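PDB 3PWX: putative flagellar hook-associated protein from Vibrio parahaemolyticus, which probably serves as a structural component of the bacterial flagellum. Local coordinates for residues S80-I85 against Q157-I162; V134-N139 against N202-M207; I57-A62 against A178-I183; D45-S50 against S87-Q92; I162-K167 against Q173-A178. All coordinates share one frame; numbering follows the deposited sequence.

How the contacts relate
Helix 7-61 carries the first half of two contacts. From it, contact 4 closes the loop back from helix 71-89, and contact 3, whose segments lie 116 residues apart, reaches helix 172-223. Contacts 4 and 3 cross, and contact 1, which joins helix 71-89 to helix 154-166, crosses contact 4 while nesting inside contact 3. Contact 5 follows contact 1 in series through the shared I162, closes the short turn into helix 172-223, and nests inside contacts 2 and 3. Contact 2 crosses contacts 1 and 3; it pins strand 134-137 to the same long helix, its centre about 37 Å from that of contact 3 and across the chain's centre.

Contact 1 (S80-I85 against Q157-I162)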
# COMPACT_ATOMS: atom_id res chain seq x y z
N SER A 80 -12.30 -34.33 10.66
CA SER A 80 -13.24 -33.21 10.69
C SER A 80 -12.62 -31.85 10.68
O SER A 80 -13.03 -31.00 9.88
CB SER A 80 -14.12 -33.22 11.91
OG SER A 80 -15.41 -33.52 11.48
N TYR A 81 -11.66 -31.65 11.58
CA TYR A 81 -10.92 -30.40 11.71
C TYR A 81 -10.01 -30.18 10.49
O TYR A 81 -9.89 -29.07 9.99
CB TYR A 81 -10.17 -30.33 13.05
CG TYR A 81 -11.14 -30.37 14.25
CD1 TYR A 81 -12.07 -29.35 14.42
CD2 TYR A 81 -11.15 -31.43 15.15
CE1 TYR A 81 -12.96 -29.33 15.48
CE2 TYR A 81 -12.07 -31.44 16.24
CZ TYR A 81 -12.96 -30.36 16.38
OH TYR A 81 -13.89 -30.24 17.36
N ARG A 82 -9.44 -31.27 9.99
CA ARG A 82 -8.74 -31.27 8.74
C ARG A 82 -9.61 -30.72 7.61
O ARG A 82 -9.17 -29.80 6.90
CB ARG A 82 -8.21 -32.65 8.40
CG ARG A 82 -7.38 -32.69 7.12
CD ARG A 82 -7.32 -34.11 6.58
NE ARG A 82 -8.61 -34.51 6.02
CZ ARG A 82 -8.91 -35.75 5.62
NH1 ARG A 82 -10.13 -36.03 5.17
NH2 ARG A 82 -8.00 -36.71 5.71
N ASP A 83 -10.85 -31.18 7.49
CA ASP A 83 -11.66 -30.77 6.35
C ASP A 83 -12.10 -29.35 6.51
O ASP A 83 -11.98 -28.55 5.59
CB ASP A 83 -12.89 -31.65 6.18
CG ASP A 83 -12.53 -33.07 5.78
OD1 ASP A 83 -11.36 -33.37 5.43
OD2 ASP A 83 -13.47 -33.91 5.82
N SER A 84 -12.57 -29.03 7.71
CA SER A 84 -12.93 -27.69 8.11
C SER A 84 -11.81 -26.61 7.87
O SER A 84 -12.10 -25.44 7.55
CB SER A 84 -13.38 -27.77 9.57
OG SER A 84 -13.30 -26.52 10.24
N ILE A 85 -10.55 -27.00 8.00
CA ILE A 85 -9.43 -26.10 7.73
C ILE A 85 -9.25 -25.96 6.23
O ILE A 85 -8.92 -24.88 5.74
CB ILE A 85 -8.14 -26.62 8.37
CG1 ILE A 85 -8.11 -26.28 9.85
CG2 ILE A 85 -6.92 -26.07 7.71
CD1 ILE A 85 -7.32 -27.35 10.69
N GLN A 157 0.66 -33.56 7.09
CA GLN A 157 1.30 -34.13 8.22
C GLN A 157 0.23 -34.79 9.08
O GLN A 157 0.48 -35.82 9.70
CB GLN A 157 2.03 -33.06 9.00
CG GLN A 157 2.64 -33.56 10.34
CD GLN A 157 3.66 -34.64 10.09
OE1 GLN A 157 4.52 -34.49 9.21
NE2 GLN A 157 3.58 -35.73 10.85
N ILE A 158 -0.97 -34.21 9.08
CA ILE A 158 -2.04 -34.74 9.91
C ILE A 158 -2.46 -36.12 9.33
O ILE A 158 -2.82 -37.04 10.10
CB ILE A 158 -3.25 -33.75 10.13
CG1 ILE A 158 -4.14 -34.20 11.29
CG2 ILE A 158 -4.14 -33.71 8.91
CD1 ILE A 158 -3.40 -34.58 12.71
N ASP A 159 -2.36 -36.25 7.99
CA ASP A 159 -2.68 -37.52 7.31
C ASP A 159 -1.63 -38.60 7.58
O ASP A 159 -1.99 -39.76 7.78
CB ASP A 159 -2.93 -37.33 5.78
CG ASP A 159 -4.40 -36.95 5.47
OD1 ASP A 159 -5.25 -36.95 6.40
OD2 ASP A 159 -4.72 -36.65 4.31
N ALA A 160 -0.35 -38.21 7.61
CA ALA A 160 0.71 -39.12 8.09
C ALA A 160 0.48 -39.61 9.57
O ALA A 160 0.86 -40.72 9.96
CB ALA A 160 2.08 -38.48 7.93
N LEU A 161 -0.14 -38.75 10.37
CA LEU A 161 -0.43 -39.11 11.73
C LEU A 161 -1.61 -40.08 11.77
O LEU A 161 -1.54 -41.07 12.44
CB LEU A 161 -0.63 -37.88 12.63
CG LEU A 161 -0.98 -38.40 14.04
CD1 LEU A 161 0.26 -38.94 14.76
CD2 LEU A 161 -1.70 -37.40 14.89
N ILE A 162 -2.67 -39.80 11.01
CA ILE A 162 -3.83 -40.67 10.85
C ILE A 162 -3.45 -42.10 10.41
O ILE A 162 -4.01 -43.08 10.87
CB ILE A 162 -4.85 -40.04 9.86
CG1 ILE A 162 -5.49 -38.79 10.49
CG2 ILE A 162 -5.88 -41.09 9.39
CD1 ILE A 162 -6.37 -37.97 9.60
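A salt-bridge network in which R82 reaches D159, with D83 as its third member, spans the antiparallel helices 71-89 and 154-166. The axes of segments 80-85 and 157-162 approach no closer than 11.3 Å, and the long arginine does most of the bridging. R82 NH2 donates to D159 OD1 at 2.8 Å with an N-H...O angle of 152°, a moderately bent bond directed at the syn lone pair. The acceptor sits in the guanidinium plane, at its edge, but the carboxylate plane is turned 85° from it. One oxygen takes the bond, while D159 OD2 stays 3.6 Å from R82 NH2; that second oxygen is paired with K112 instead. Two more N-H groups of the same arginine close side-on on its neighbour: D83 OD1 accepts from R82 NE at 3.0 Å and from R82 NH1 at 2.9 Å. The guanidinium is thus gripped on separate edges, which should fix its rotation, and the bend at chi3 (72°) turns it to face both acids. Helix 154-166 here belongs to a four-helix cluster, for it also packs on helices 7-61 and 172-223. Towards that interior the aliphatic part of the arginine lies obliquely across isoleucine, R82 CG meeting I158 CG2 at 3.8 Å, while I162 CD1 comes to 4.4 Å from R82 NH2.

Contact 2 (V134-N139 against N202-M207); sequences VTMDSN and NNLDLM
V134 and M207 form the tight end of this contact between strand 134-137 and the long helix 172-223. Their side chains reach toward each other tip to tip, and V134 CG1 stands 3.3 Å from M207 CE, though so short a value for two methyl groups is doubtful at this resolution. M207 is a selenomethionine bent at chi2 (-73°), which turns its SE and CE across toward the strand. Packing relaxes further along the strand. M136, also a selenomethionine, is bent at chi2 and chi3, so that its end curls toward the helix: M136 CE lies 3.9 Å from L204 CD2, and M136 CG is 4.1 Å from the same methyl. On the partly exposed margin M136 CE passes N203 CB at 4.1 Å, crossing that side chain at about a right angle. T135, between V134 and M136, turns its CB away from the helix, the alternation expected of a beta strand. Strand 134-137 pairs with 127-131 in a hairpin, and V134, T135 and M136 also pair antiparallel with a strand of the second subunit, carrying the sheet across the dimer interface. With no hydrogen bond between the two segments, the strand is held on the helix by apolar packing, which fixes position without demanding any exact bond direction.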
# COMPACT_ATOMS: atom_id res chain seq x y z
N VAL A 134 -1.57 6.32 -2.08
CA VAL A 134 -1.31 5.43 -1.00
C VAL A 134 -2.12 4.14 -1.17
O VAL A 134 -3.35 4.19 -1.23
CB VAL A 134 -1.70 6.08 0.37
CG1 VAL A 134 -1.39 5.09 1.56
CG2 VAL A 134 -1.06 7.49 0.53
N THR A 135 -1.46 2.98 -1.20
CA THR A 135 -2.19 1.74 -1.29
C THR A 135 -2.01 0.88 -0.07
O THR A 135 -0.96 0.91 0.60
CB THR A 135 -1.77 0.90 -2.49
OG1 THR A 135 -0.47 0.39 -2.22
CG2 THR A 135 -1.77 1.73 -3.77
N MSE A 136 -3.03 0.12 0.25
CA MSE A 136 -2.92 -0.78 1.41
C MSE A 136 -3.14 -2.20 0.89
O MSE A 136 -4.02 -2.40 0.02
CB MSE A 136 -3.96 -0.43 2.44
CG MSE A 136 -4.34 -1.57 3.34
SE MSE A 136 -3.01 -1.67 4.83
CE MSE A 136 -3.16 0.31 5.16
N ASP A 137 -2.32 -3.16 1.32
CA ASP A 137 -2.49 -4.56 0.87
C ASP A 137 -3.72 -5.12 1.51
O ASP A 137 -3.97 -4.89 2.67
CB ASP A 137 -1.25 -5.41 1.20
CG ASP A 137 0.04 -4.88 0.49
OD1 ASP A 137 -0.02 -4.13 -0.55
OD2 ASP A 137 1.15 -5.25 0.98
N SER A 138 -4.52 -5.87 0.76
CA SER A 138 -5.87 -6.24 1.18
C SER A 138 -6.09 -7.72 1.23
O SER A 138 -7.17 -8.17 1.70
CB SER A 138 -6.87 -5.58 0.22
OG SER A 138 -6.72 -6.10 -1.10
N ASN A 139 -5.11 -8.52 0.83
CA ASN A 139 -5.30 -9.97 1.00
C ASN A 139 -4.32 -10.73 1.90
O ASN A 139 -3.24 -10.22 2.20
CB ASN A 139 -5.40 -10.64 -0.35
CG ASN A 139 -4.10 -10.60 -1.14
OD1 ASN A 139 -3.37 -9.59 -1.20
ND2 ASN A 139 -3.81 -11.73 -1.79
N ASN A 202 -5.73 -0.68 12.01
CA ASN A 202 -5.25 0.54 12.64
C ASN A 202 -4.71 1.60 11.67
O ASN A 202 -4.97 2.79 11.82
CB ASN A 202 -4.24 0.20 13.74
CG ASN A 202 -4.90 -0.56 14.88
OD1 ASN A 202 -6.12 -0.47 15.06
ND2 ASN A 202 -4.11 -1.34 15.63
N ASN A 203 -3.97 1.17 10.67
CA ASN A 203 -3.41 2.10 9.77
C ASN A 203 -4.52 2.71 8.89
O ASN A 203 -4.55 3.96 8.67
CB ASN A 203 -2.27 1.42 9.03
CG ASN A 203 -0.95 1.53 9.79
OD1 ASN A 203 -0.69 2.55 10.47
ND2 ASN A 203 -0.10 0.55 9.64
N LEU A 204 -5.50 1.89 8.49
CA LEU A 204 -6.68 2.40 7.82
C LEU A 204 -7.33 3.50 8.68
O LEU A 204 -7.60 4.64 8.22
CB LEU A 204 -7.67 1.30 7.51
CG LEU A 204 -7.21 0.30 6.47
CD1 LEU A 204 -8.21 -0.79 6.34
CD2 LEU A 204 -7.01 1.01 5.11
N ASP A 205 -7.55 3.17 9.92
CA ASP A 205 -8.18 4.12 10.84
C ASP A 205 -7.46 5.46 10.95
O ASP A 205 -8.11 6.50 11.02
CB ASP A 205 -8.46 3.41 12.20
CG ASP A 205 -9.61 2.38 12.07
OD1 ASP A 205 -10.24 2.32 10.96
OD2 ASP A 205 -9.94 1.67 13.02
N LEU A 206 -6.13 5.44 10.96
CA LEU A 206 -5.36 6.68 10.80
C LEU A 206 -5.70 7.40 9.50
O LEU A 206 -5.98 8.58 9.54
CB LEU A 206 -3.85 6.46 10.89
CG LEU A 206 -3.33 6.21 12.29
CD1 LEU A 206 -1.99 5.51 12.26
CD2 LEU A 206 -3.25 7.52 13.14
N MSE A 207 -5.67 6.74 8.35
CA MSE A 207 -6.04 7.41 7.09
C MSE A 207 -7.43 7.97 7.09
O MSE A 207 -7.66 9.06 6.58
CB MSE A 207 -6.03 6.43 5.95
CG MSE A 207 -4.71 5.79 5.75
SE MSE A 207 -3.33 6.94 4.97
CE MSE A 207 -2.36 5.27 4.66

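Contact 3 (I57-A62 against A178-I183)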
# COMPACT_ATOMS: atom_id res chain seq x y z
N ILE A 57 -6.35 -33.43 20.44
CA ILE A 57 -6.58 -34.82 20.08
C ILE A 57 -5.27 -35.59 19.92
O ILE A 57 -5.11 -36.70 20.46
CB ILE A 57 -7.41 -34.94 18.77
CG1 ILE A 57 -8.87 -34.54 19.02
CG2 ILE A 57 -7.29 -36.33 18.18
CD1 ILE A 57 -9.61 -34.16 17.74
N VAL A 58 -4.36 -35.01 19.14
CA VAL A 58 -3.00 -35.52 19.08
C VAL A 58 -2.40 -35.62 20.50
O VAL A 58 -1.86 -36.68 20.85
CB VAL A 58 -2.15 -34.66 18.18
CG1 VAL A 58 -0.70 -35.10 18.23
CG2 VAL A 58 -2.70 -34.75 16.77
N LEU A 59 -2.51 -34.55 21.30
CA LEU A 59 -2.04 -34.57 22.68
C LEU A 59 -2.58 -35.75 23.53
O LEU A 59 -1.79 -36.45 24.18
CB LEU A 59 -2.23 -33.21 23.37
CG LEU A 59 -1.34 -32.03 22.92
CD1 LEU A 59 -1.78 -30.78 23.62
CD2 LEU A 59 0.17 -32.22 23.11
N TRP A 60 -3.90 -36.00 23.51
CA TRP A 60 -4.43 -37.16 24.24
C TRP A 60 -4.01 -38.45 23.57
O TRP A 60 -3.32 -39.27 24.18
CB TRP A 60 -5.94 -37.15 24.47
CG TRP A 60 -6.27 -38.11 25.62
CD1 TRP A 60 -6.03 -39.46 25.66
CD2 TRP A 60 -6.85 -37.78 26.91
NE1 TRP A 60 -6.42 -40.00 26.86
CE2 TRP A 60 -6.92 -39.00 27.66
CE3 TRP A 60 -7.31 -36.59 27.50
CZ2 TRP A 60 -7.45 -39.05 28.97
CZ3 TRP A 60 -7.83 -36.64 28.81
CH2 TRP A 60 -7.89 -37.87 29.52
N GLY A 61 -4.43 -38.62 22.32
CA GLY A 61 -4.12 -39.78 21.48
C GLY A 61 -2.69 -40.32 21.34
O GLY A 61 -2.51 -41.49 21.00
N ALA A 62 -1.68 -39.48 21.58
CA ALA A 62 -0.31 -39.95 21.80
C ALA A 62 -0.30 -40.86 23.04
O ALA A 62 -0.08 -40.42 24.18
CB ALA A 62 0.65 -38.76 21.97
N ALA A 178 6.18 -34.77 14.93
CA ALA A 178 6.15 -33.95 13.71
C ALA A 178 4.81 -33.24 13.58
O ALA A 178 4.75 -32.07 13.20
CB ALA A 178 6.48 -34.76 12.46
N SER A 179 3.76 -33.95 14.00
CA SER A 179 2.39 -33.42 13.95
C SER A 179 2.14 -32.24 14.91
O SER A 179 1.47 -31.27 14.54
CB SER A 179 1.39 -34.53 14.20
OG SER A 179 1.65 -35.62 13.35
N LEU A 180 2.68 -32.30 16.13
CA LEU A 180 2.55 -31.14 17.04
C LEU A 180 3.39 -29.96 16.56
O LEU A 180 2.92 -28.82 16.57
CB LEU A 180 2.86 -31.51 18.47
CG LEU A 180 1.89 -32.52 19.10
CD1 LEU A 180 2.51 -33.10 20.40
CD2 LEU A 180 0.49 -31.94 19.37
N ASN A 181 4.60 -30.24 16.09
CA ASN A 181 5.46 -29.22 15.50
C ASN A 181 4.86 -28.53 14.24
O ASN A 181 5.04 -27.32 14.06
CB ASN A 181 6.87 -29.77 15.21
CG ASN A 181 7.59 -30.24 16.48
OD1 ASN A 181 7.29 -29.78 17.57
ND2 ASN A 181 8.53 -31.14 16.32
N ALA A 182 4.15 -29.29 13.41
CA ALA A 182 3.53 -28.72 12.24
C ALA A 182 2.32 -27.90 12.64
O ALA A 182 2.08 -26.78 12.06
CB ALA A 182 3.15 -29.78 11.25
N ILE A 183 1.58 -28.39 13.62
CA ILE A 183 0.48 -27.61 14.18
C ILE A 183 0.98 -26.35 14.86
O ILE A 183 0.53 -25.28 14.49
CB ILE A 183 -0.40 -28.40 15.16
CG1 ILE A 183 -1.08 -29.57 14.44
CG2 ILE A 183 -1.43 -27.41 15.76
CD1 ILE A 183 -1.80 -30.57 15.32
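L180 projects from helix 172-223 toward helix 7-61 and meets V58 and L59 of segment 57-62, each from a different direction; R55, about one turn earlier, touches it too. V58 and L180 slide past each other in opposite senses, which brings V58 CG1 to 3.6 Å from L180 CD2 and to 3.8 Å from L180 CG. That valine branch is anti to the backbone N (chi1 174°), a setting that turns it to the leucine. L59 instead lies obliquely against L180, spreading its contact over both methyls: L59 CD2 is 3.7 Å from L180 CD1 and 3.8 Å from L180 CD2. One leucine fork therefore takes a valine at one branch and a second leucine across both. The CA atoms of V58 and L180, 7.4 Å apart, are the nearest CA pair of the two segments. V58 sits on the inner side and also touches L161 of helix 154-166, whereas L59 lies at the exposed margin. The segment 57-62 is the C-terminal end of helix 7-61, whose helical backbone is left at A62. No hydrogen bond crosses between the segments and every close atom is carbon, so the hold is hydrophobic, with V58 giving a buried share and L59 a share nearer solvent.

Contact 4 (D45-S50 against S87-Q92). Unlike the reference sequence in segment 45-50: S48 (reference Asn).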
# COMPACT_ATOMS: atom_id res chain seq x y z
N ASP A 45 -9.74 -17.05 12.26
CA ASP A 45 -10.14 -17.40 13.59
C ASP A 45 -10.57 -18.86 13.64
O ASP A 45 -10.08 -19.64 14.46
CB ASP A 45 -11.26 -16.52 14.11
CG ASP A 45 -11.39 -16.61 15.61
OD1 ASP A 45 -10.39 -16.37 16.33
OD2 ASP A 45 -12.47 -16.99 16.10
N SER A 46 -11.44 -19.24 12.71
CA SER A 46 -11.92 -20.62 12.60
C SER A 46 -10.82 -21.65 12.29
O SER A 46 -10.84 -22.73 12.89
CB SER A 46 -13.05 -20.71 11.58
OG SER A 46 -13.30 -22.04 11.20
N VAL A 47 -9.88 -21.32 11.38
CA VAL A 47 -8.70 -22.15 11.13
C VAL A 47 -7.95 -22.31 12.43
O VAL A 47 -7.53 -23.39 12.72
CB VAL A 47 -7.74 -21.56 10.05
CG1 VAL A 47 -6.42 -22.33 9.98
CG2 VAL A 47 -8.39 -21.56 8.67
N SER A 48 -7.84 -21.28 13.27
CA SER A 48 -7.09 -21.46 14.51
C SER A 48 -7.78 -22.31 15.57
O SER A 48 -7.09 -23.05 16.29
CB SER A 48 -6.68 -20.14 15.10
OG SER A 48 -7.78 -19.64 15.81
N GLU A 49 -9.12 -22.21 15.69
CA GLU A 49 -9.92 -23.16 16.53
C GLU A 49 -9.77 -24.60 16.10
O GLU A 49 -9.60 -25.50 16.93
CB GLU A 49 -11.41 -22.81 16.55
CG GLU A 49 -11.77 -21.76 17.63
CD GLU A 49 -13.02 -20.96 17.27
OE1 GLU A 49 -13.11 -20.53 16.09
OE2 GLU A 49 -13.90 -20.74 18.15
N SER A 50 -9.78 -24.82 14.80
CA SER A 50 -9.57 -26.14 14.32
C SER A 50 -8.16 -26.57 14.61
O SER A 50 -7.93 -27.73 14.89
CB SER A 50 -9.84 -26.25 12.85
OG SER A 50 -11.18 -25.96 12.57
N SER A 87 -11.78 -26.11 4.12
CA SER A 87 -12.90 -25.21 3.79
C SER A 87 -12.68 -23.73 4.05
O SER A 87 -13.23 -22.88 3.32
CB SER A 87 -14.13 -25.57 4.62
OG SER A 87 -14.87 -26.49 3.88
N SER A 88 -12.00 -23.42 5.15
CA SER A 88 -11.74 -22.06 5.50
C SER A 88 -10.74 -21.50 4.52
O SER A 88 -10.92 -20.40 4.06
CB SER A 88 -11.27 -21.94 6.94
OG SER A 88 -12.28 -22.46 7.82
N PHE A 89 -9.72 -22.24 4.13
CA PHE A 89 -8.74 -21.61 3.20
C PHE A 89 -9.26 -21.48 1.77
O PHE A 89 -8.62 -20.82 0.96
CB PHE A 89 -7.43 -22.37 3.17
CG PHE A 89 -6.52 -22.00 4.25
CD1 PHE A 89 -5.93 -20.75 4.27
CD2 PHE A 89 -6.26 -22.90 5.27
CE1 PHE A 89 -5.08 -20.38 5.29
CE2 PHE A 89 -5.40 -22.54 6.31
CZ PHE A 89 -4.80 -21.29 6.32
N ASN A 90 -10.40 -22.13 1.50
CA ASN A 90 -11.08 -22.16 0.21
C ASN A 90 -12.36 -21.33 0.23
O ASN A 90 -13.19 -21.42 -0.66
CB ASN A 90 -11.40 -23.61 -0.18
CG ASN A 90 -10.23 -24.31 -0.85
OD1 ASN A 90 -9.24 -23.67 -1.26
ND2 ASN A 90 -10.32 -25.62 -0.95
N ALA A 91 -12.49 -20.51 1.27
CA ALA A 91 -13.57 -19.55 1.39
C ALA A 91 -13.67 -18.69 0.14
O ALA A 91 -12.65 -18.37 -0.48
CB ALA A 91 -13.33 -18.66 2.60
N GLN A 92 -14.90 -18.33 -0.20
CA GLN A 92 -15.19 -17.50 -1.34
C GLN A 92 -15.99 -16.33 -0.82
O GLN A 92 -16.64 -16.45 0.24
CB GLN A 92 -16.02 -18.26 -2.38
CG GLN A 92 -15.31 -19.40 -3.03
CD GLN A 92 -16.24 -20.30 -3.81
OE1 GLN A 92 -16.81 -21.22 -3.25
NE2 GLN A 92 -16.41 -20.03 -5.10
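D45 O accepts two bonds within helix 7-61: S48 OG donates to it at 2.7 Å, and E49 N, the regular helical donor, at 3.0 Å. The serine hydroxyl approaches with a C=O...donor angle of 133°, tilted 17° from the carbonyl plane, and is thereby tied down on its own helix. Here S48 stands where the reference sequence has Asn. Across the contact, the work falls to V47. Its CG2 lies 3.4 Å from S88 CB, a close approach made possible by the small serine side chain, and the CA atoms of V47 and S88 are only 6.4 Å apart. Helices 7-61 and 71-89 form an antiparallel helical hairpin in the flagellin N-terminal helical region, and this pair joins its two arms. The valine reaches F89 as well, the two side chains crossing at about a right angle: V47 CG2 is placed over one face of the ring, while V47 CG1 comes to 3.8 Å from F89 CE2. Holding V47 CG1 anti to the backbone N (chi1 171°) presents both branches to that ring. Beyond the valine, S46 OG faces S88 OG at 3.6 Å; S88 OG has its own partner, S84 O one turn earlier. F89 in addition packs on A142 and I145 of helix 142-145, and V47 on V190 of helix 172-223.

Contact 5 (I162-K167 against Q173-A178)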
# COMPACT_ATOMS: atom_id res chain seq x y z
N ILE A 162 -2.67 -39.80 11.01
CA ILE A 162 -3.83 -40.67 10.85
C ILE A 162 -3.45 -42.10 10.41
O ILE A 162 -4.01 -43.08 10.87
CB ILE A 162 -4.85 -40.04 9.86
CG1 ILE A 162 -5.49 -38.79 10.49
CG2 ILE A 162 -5.88 -41.09 9.39
CD1 ILE A 162 -6.37 -37.97 9.60
N ALA A 163 -2.49 -42.20 9.50
CA ALA A 163 -1.94 -43.47 9.07
C ALA A 163 -1.25 -44.13 10.26
O ALA A 163 -1.50 -45.28 10.59
CB ALA A 163 -0.95 -43.23 7.91
N GLU A 164 -0.41 -43.38 10.96
CA GLU A 164 0.27 -43.90 12.14
C GLU A 164 -0.72 -44.29 13.27
O GLU A 164 -0.49 -45.28 13.99
CB GLU A 164 1.30 -42.87 12.59
CG GLU A 164 2.41 -43.36 13.47
CD GLU A 164 3.28 -44.47 12.87
OE1 GLU A 164 3.79 -44.37 11.73
OE2 GLU A 164 3.49 -45.44 13.60
N PHE A 165 -1.82 -43.53 13.40
CA PHE A 165 -2.92 -43.92 14.32
C PHE A 165 -3.62 -45.22 13.92
O PHE A 165 -4.07 -45.93 14.78
CB PHE A 165 -3.95 -42.82 14.48
CG PHE A 165 -3.61 -41.81 15.52
CD1 PHE A 165 -4.60 -41.00 16.07
CD2 PHE A 165 -2.30 -41.64 15.96
CE1 PHE A 165 -4.28 -40.04 17.06
CE2 PHE A 165 -1.97 -40.70 16.94
CZ PHE A 165 -2.97 -39.90 17.49
N GLU A 166 -3.74 -45.51 12.62
CA GLU A 166 -4.44 -46.70 12.19
C GLU A 166 -3.56 -47.96 12.34
O GLU A 166 -4.01 -48.99 12.84
CB GLU A 166 -4.88 -46.55 10.75
CG GLU A 166 -6.13 -45.74 10.53
CD GLU A 166 -6.30 -45.49 9.05
OE1 GLU A 166 -6.32 -44.31 8.60
OE2 GLU A 166 -6.34 -46.51 8.30
N LYS A 167 -2.31 -47.88 11.90
CA LYS A 167 -1.39 -48.97 12.06
C LYS A 167 -0.10 -48.46 12.63
O LYS A 167 0.82 -48.14 11.88
CB LYS A 167 -1.13 -49.67 10.73
CG LYS A 167 -0.18 -50.89 10.88
CD LYS A 167 -0.24 -51.83 9.69
CE LYS A 167 0.39 -53.18 10.02
NZ LYS A 167 0.31 -54.13 8.86
N GLN A 173 5.80 -42.34 17.80
CA GLN A 173 6.08 -41.16 18.60
C GLN A 173 6.72 -40.01 17.79
O GLN A 173 6.58 -38.85 18.14
CB GLN A 173 6.93 -41.51 19.80
CG GLN A 173 6.72 -40.58 21.01
CD GLN A 173 5.27 -40.48 21.47
OE1 GLN A 173 4.57 -41.50 21.66
NE2 GLN A 173 4.81 -39.23 21.69
N ALA A 174 7.39 -40.35 16.69
CA ALA A 174 8.05 -39.38 15.86
C ALA A 174 7.04 -38.60 14.97
O ALA A 174 7.19 -37.38 14.77
CB ALA A 174 9.13 -40.05 15.03
N GLU A 175 6.03 -39.30 14.43
CA GLU A 175 4.96 -38.64 13.67
C GLU A 175 4.15 -37.75 14.58
O GLU A 175 3.84 -36.59 14.21
CB GLU A 175 4.00 -39.62 13.01
CG GLU A 175 4.58 -40.32 11.81
CD GLU A 175 4.69 -39.45 10.57
OE1 GLU A 175 4.69 -38.21 10.67
OE2 GLU A 175 4.81 -40.03 9.48
N VAL A 176 3.81 -38.28 15.77
CA VAL A 176 3.19 -37.46 16.81
C VAL A 176 3.94 -36.12 16.97
O VAL A 176 3.33 -35.05 16.87
CB VAL A 176 3.02 -38.25 18.15
CG1 VAL A 176 2.77 -37.34 19.39
CG2 VAL A 176 1.92 -39.31 17.98
N ASP A 177 5.25 -36.18 17.23
CA ASP A 177 6.08 -34.99 17.40
C ASP A 177 6.17 -34.15 16.10
O ASP A 177 6.19 -32.94 16.16
CB ASP A 177 7.47 -35.34 17.97
CG ASP A 177 7.42 -35.77 19.43
OD1 ASP A 177 6.98 -34.94 20.31
OD2 ASP A 177 7.84 -36.92 19.73
N ALA A 178 6.18 -34.77 14.93
CA ALA A 178 6.15 -33.95 13.71
C ALA A 178 4.81 -33.24 13.58
O ALA A 178 4.75 -32.07 13.20
CB ALA A 178 6.48 -34.76 12.46
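E164 and E175, with F165 and V176 beside them, join the arms of an antiparallel helical hairpin in which helix 154-166 turns back into helix 172-223. Q173 opens the second segment with its CB directed away from the other arm. At E175 the helices draw nearest, its CA lying 7.2 Å from E164 CA. The E175 side chain, bent at chi2 (-74°), crosses that of E164 at about a right angle, and the aliphatic parts touch: E175 CG is 4.1 Å from E164 CG. The carboxylates are 32° apart in plane and kept separate, with E164 OE1 5.0 Å from E175 OE2. Each acid has a polar partner beyond the pair, E164 OE2 accepting from S169 N in the connecting turn and E175 OE1 from Q157 NE2, which probably eases any like-charge repulsion. The next residue, V176, sends its CB to the flank of the contact rather than straight across it, packing also on L161. The facing phenyl ring, F165, also touches R71 and I75 of helix 71-89. Toward V176 it presents an edge: V176 CG2 lies near the plane of the ring, 4.3 Å from F165 CE2.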